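Local atomic coordinates of oxidoreductase, NAD-binding/iron-sulfur cluster-binding protein (Nitratireductor pacificus pht-3B, PDB entry 6ZXU), a protein that probably removes halogen from organohalide substrates reductively, using a bound cobalamin and two 4Fe-4S clusters. Residues E433-A438 against P596-D601. Numbering follows the deposited sequence.
Sequences ETMEGA and PWNRED. With NA (sodium ion), chain G; SF4 (iron/sulfur cluster), chain D.
Asn598 and Glu600 meet Glu433, Met435 and Glu436 of helix 432-437 sparsely, with two waters bridging the segments, while Pro596 and Trp597, earlier in the same loop, lie against an iron-sulfur cluster. Pro596 touches the cluster through CD, 3.5 Å from S4 of SF4. The indole of Trp597 meets the same cluster edge-on, its CD1 3.7 Å from S1 of SF4, which lies near the ring plane. At Asn598 the chain turns to the helix. Its backbone O binds the sodium ion at 2.5 Å, a site completed by Cys595 O and three waters, one of which also donates to Pro596 O. With CG anti to the backbone N (chi1 174°), the amide reaches out from the loop toward the helix. Asn598 ND2 donates to a water at 2.7 Å, and this water donates to Glu436 OE1 at 2.6 Å. A sodium-bound water makes a further, weak bond to the same Glu436 oxygen, linking the carboxylate to the ion through solvent; the nearby cation probably stabilises its negative charge. Lys593 O and Arg513 hold the two ends of the Asn598 amide, and Met435 brings SD to 4.4 Å from Asn598 ND2. Farther along, Glu433 OE1 lies 4.2 Å from Glu600 CG and 4.6 Å from Glu600 OE2, a like-charge repulsion that other partners probably relieve: Asn33 bonds both carboxylates, through ND2 to Glu433 OE1 and through its backbone N to Glu600 OE2; Arg29 forms a salt bridge with Glu600 OE2, and Ser32 bonds OE1. A last water joins Glu433 OE1 to Asp601 N. Here the loop leaving the last cysteine of a ferredoxin-like dicluster region meets a helix that follows the cobalamin-binding residue Gln430: a water-bridged contact beside a sodium site and the redox cofactors of a reductive dehalogenase.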
ATOM      1  N   GLU A 433      -6.496   3.972   9.274  1.00 20.36           N
ATOM      2  CA  GLU A 433      -6.406   4.711  10.557  1.00 23.51           C
ATOM      3  C   GLU A 433      -5.523   5.956  10.392  1.00 22.20           C
ATOM      4  O   GLU A 433      -5.898   7.009  10.900  1.00 25.24           O
ATOM      5  CB  GLU A 433      -5.859   3.843  11.665  1.00 25.08           C
ATOM      6  CG  GLU A 433      -6.952   2.923  12.253  1.00 27.95           C
ATOM      7  CD  GLU A 433      -7.311   1.661  11.395  1.00 37.69           C
ATOM      8  OE1 GLU A 433      -8.331   0.924  11.741  1.00 32.42           O
ATOM      9  OE2 GLU A 433      -6.584   1.426  10.353  1.00 42.40           O
ATOM     10  N   THR A 434      -4.490   5.874   9.582  1.00 18.02           N
ATOM     11  CA  THR A 434      -3.706   7.043   9.291  1.00 16.47           C
ATOM     12  C   THR A 434      -4.525   8.074   8.489  1.00 17.81           C
ATOM     13  O   THR A 434      -4.541   9.264   8.786  1.00 15.10           O
ATOM     14  CB  THR A 434      -2.421   6.702   8.560  1.00 18.80           C
ATOM     15  OG1 THR A 434      -1.565   5.995   9.441  1.00 20.36           O
ATOM     16  CG2 THR A 434      -1.684   7.934   8.092  1.00 19.79           C
ATOM     17  N   MET A 435      -5.273   7.616   7.489  1.00 16.82           N
ATOM     18  CA  MET A 435      -6.046   8.520   6.699  1.00 16.42           C
ATOM     19  C   MET A 435      -7.125   9.215   7.511  1.00 18.79           C
ATOM     20  O   MET A 435      -7.530  10.343   7.157  1.00 20.73           O
ATOM     21  CB  MET A 435      -6.662   7.768   5.465  1.00 20.54           C
ATOM     22  CG  MET A 435      -6.800   8.600   4.232  1.00 27.81           C
ATOM     23  SD  MET A 435      -7.294   7.536   2.760  1.00 35.74           S
ATOM     24  CE  MET A 435      -5.790   6.574   2.474  1.00 35.22           C
ATOM     25  N   GLU A 436      -7.614   8.584   8.567  1.00 17.42           N
ATOM     26  CA  GLU A 436      -8.609   9.200   9.428  1.00 20.60           C
ATOM     27  C   GLU A 436      -8.097  10.477  10.102  1.00 17.69           C
ATOM     28  O   GLU A 436      -8.853  11.370  10.318  1.00 19.47           O
ATOM     29  CB  GLU A 436      -9.085   8.200  10.518  1.00 22.43           C
ATOM     30  CG  GLU A 436     -10.279   7.352  10.094  1.00 31.72           C
ATOM     31  CD  GLU A 436     -11.485   8.181   9.476  1.00 35.66           C
ATOM     32  OE1 GLU A 436     -11.678   8.211   8.198  1.00 40.21           O
ATOM     33  OE2 GLU A 436     -12.239   8.843  10.270  1.00 40.08           O
ATOM     34  N   GLY A 437      -6.830  10.488  10.497  1.00 18.93           N
ATOM     35  CA  GLY A 437      -6.222  11.629  11.137  1.00 19.53           C
ATOM     36  C   GLY A 437      -5.895  12.775  10.187  1.00 18.17           C
ATOM     37  O   GLY A 437      -5.657  13.869  10.617  1.00 16.89           O
ATOM     38  N   ALA A 438      -5.853  12.490   8.870  1.00 19.43           N
ATOM     39  CA  ALA A 438      -5.209  13.308   7.838  1.00 16.45           C
ATOM     40  C   ALA A 438      -6.243  14.132   7.129  1.00 15.55           C
ATOM     41  O   ALA A 438      -7.409  13.823   7.117  1.00 15.28           O
ATOM     42  CB  ALA A 438      -4.506  12.428   6.833  1.00 17.31           C
ATOM     43  N   PRO A 596     -17.599   7.343   0.956  1.00 15.84           N
ATOM     44  CA  PRO A 596     -18.333   6.529   1.918  1.00 16.84           C
ATOM     45  C   PRO A 596     -17.849   5.094   2.049  1.00 16.00           C
ATOM     46  O   PRO A 596     -17.944   4.517   3.135  1.00 13.93           O
ATOM     47  CB  PRO A 596     -19.770   6.543   1.395  1.00 16.40           C
ATOM     48  CG  PRO A 596     -19.842   7.792   0.630  1.00 16.13           C
ATOM     49  CD  PRO A 596     -18.498   7.960  -0.015  1.00 14.27           C
ATOM     50  N   TRP A 597     -17.317   4.513   1.009  1.00 14.06           N
ATOM     51  CA  TRP A 597     -16.779   3.142   1.046  1.00 13.61           C
ATOM     52  C   TRP A 597     -15.454   3.009   1.787  1.00 14.75           C
ATOM     53  O   TRP A 597     -14.998   1.888   2.035  1.00 13.74           O
ATOM     54  CB  TRP A 597     -16.610   2.588  -0.352  1.00 12.56           C
ATOM     55  CG  TRP A 597     -17.923   2.402  -1.103  1.00 12.48           C
ATOM     56  CD1 TRP A 597     -18.555   3.333  -1.807  1.00 12.43           C
ATOM     57  CD2 TRP A 597     -18.676   1.186  -1.242  1.00 14.51           C
ATOM     58  NE1 TRP A 597     -19.661   2.802  -2.411  1.00 12.84           N
ATOM     59  CE2 TRP A 597     -19.792   1.489  -2.057  1.00 13.96           C
ATOM     60  CE3 TRP A 597     -18.510  -0.140  -0.798  1.00 13.30           C
ATOM     61  CZ2 TRP A 597     -20.694   0.547  -2.448  1.00 14.52           C
ATOM     62  CZ3 TRP A 597     -19.441  -1.076  -1.163  1.00 13.28           C
ATOM     63  CH2 TRP A 597     -20.546  -0.721  -1.951  1.00 16.13           C
ATOM     64  N   ASN A 598     -14.834   4.125   2.115  1.00 13.32           N
ATOM     65  CA  ASN A 598     -13.691   4.131   2.970  1.00 17.07           C
ATOM     66  C   ASN A 598     -14.175   4.058   4.403  1.00 15.80           C
ATOM     67  O   ASN A 598     -14.594   5.071   4.967  1.00 17.91           O
ATOM     68  CB  ASN A 598     -12.799   5.375   2.663  1.00 18.00           C
ATOM     69  CG  ASN A 598     -11.604   5.505   3.672  1.00 24.04           C
ATOM     70  OD1 ASN A 598     -10.990   4.527   4.076  1.00 19.40           O
ATOM     71  ND2 ASN A 598     -11.422   6.705   4.195  1.00 25.06           N
ATOM     72  N   ARG A 599     -14.146   2.883   5.000  1.00 17.78           N
ATOM     73  CA  ARG A 599     -14.704   2.653   6.325  1.00 19.60           C
ATOM     74  C   ARG A 599     -13.823   1.812   7.179  1.00 20.69           C
ATOM     75  O   ARG A 599     -12.989   1.074   6.679  1.00 20.72           O
ATOM     76  CB  ARG A 599     -15.967   1.804   6.245  1.00 20.40           C
ATOM     77  CG  ARG A 599     -17.018   2.384   5.417  1.00 23.29           C
ATOM     78  CD  ARG A 599     -18.314   1.673   5.686  1.00 22.03           C
ATOM     79  NE  ARG A 599     -19.387   2.500   5.161  1.00 21.29           N
ATOM     80  CZ  ARG A 599     -19.894   2.307   3.960  1.00 20.11           C
ATOM     81  NH1 ARG A 599     -19.431   1.339   3.210  1.00 18.72           N
ATOM     82  NH2 ARG A 599     -20.882   3.106   3.532  1.00 21.31           N
ATOM     83  N   GLU A 600     -14.085   1.876   8.506  1.00 19.51           N
ATOM     84  CA  GLU A 600     -13.384   1.049   9.449  1.00 20.22           C
ATOM     85  C   GLU A 600     -13.741  -0.443   9.257  1.00 19.71           C
ATOM     86  O   GLU A 600     -14.860  -0.790   8.883  1.00 18.74           O
ATOM     87  CB  GLU A 600     -13.664   1.517  10.920  1.00 21.28           C
ATOM     88  CG  GLU A 600     -12.548   1.038  11.873  1.00 23.06           C
ATOM     89  CD  GLU A 600     -12.793   1.356  13.365  1.00 25.44           C
ATOM     90  OE1 GLU A 600     -13.619   2.225  13.675  1.00 25.15           O
ATOM     91  OE2 GLU A 600     -12.151   0.712  14.226  1.00 22.95           O
ATOM     92  N   ASP A 601     -12.801  -1.322   9.591  1.00 19.05           N
ATOM     93  CA  ASP A 601     -12.994  -2.818   9.496  1.00 25.22           C
ATOM     94  C   ASP A 601     -13.684  -3.404  10.775  1.00 23.40           C
ATOM     95  O   ASP A 601     -13.078  -4.164  11.539  1.00 23.39           O
ATOM     96  CB  ASP A 601     -11.617  -3.462   9.199  1.00 32.80           C
ATOM     97  CG  ASP A 601     -11.669  -4.983   8.915  1.00 46.58           C
ATOM     98  OD1 ASP A 601     -12.685  -5.487   8.305  1.00 49.74           O
ATOM     99  OD2 ASP A 601     -10.677  -5.659   9.346  1.00 53.66           O
TER
HETATM  100 NA    NA G 704     -15.755   7.328   4.888  1.00 40.01          NA
HETATM  101 FE1  SF4 D 701     -17.153   9.286  -5.250  1.00 12.69          FE
HETATM  102 FE2  SF4 D 701     -19.385   8.592  -3.700  1.00 13.05          FE
HETATM  103 FE3  SF4 D 701     -17.119   7.132  -3.494  1.00 12.96          FE
HETATM  104 FE4  SF4 D 701     -18.542   6.956  -5.815  1.00 12.02          FE
HETATM  105  S1  SF4 D 701     -19.172   6.395  -3.700  1.00 14.73           S
HETATM  106  S2  SF4 D 701     -16.376   7.217  -5.633  1.00 14.46           S
HETATM  107  S3  SF4 D 701     -19.236   9.093  -5.890  1.00 13.68           S
HETATM  108  S4  SF4 D 701     -17.461   9.306  -3.022  1.00 15.42           S
HETATM  109  O   HOH W   1     -10.143  -0.584  10.032  1.00 25.77           O
HETATM  110  O   HOH W   2     -10.012   7.319   6.403  1.00 26.73           O
HETATM  111  O   HOH W   3     -13.962   8.764   5.804  1.00 39.29           O
HETATM  112  O   HOH W   4     -17.673   6.183   5.505  1.00 21.52           O
HETATM  113  O   HOH W   5     -16.856   9.182   4.168  1.00 26.24           O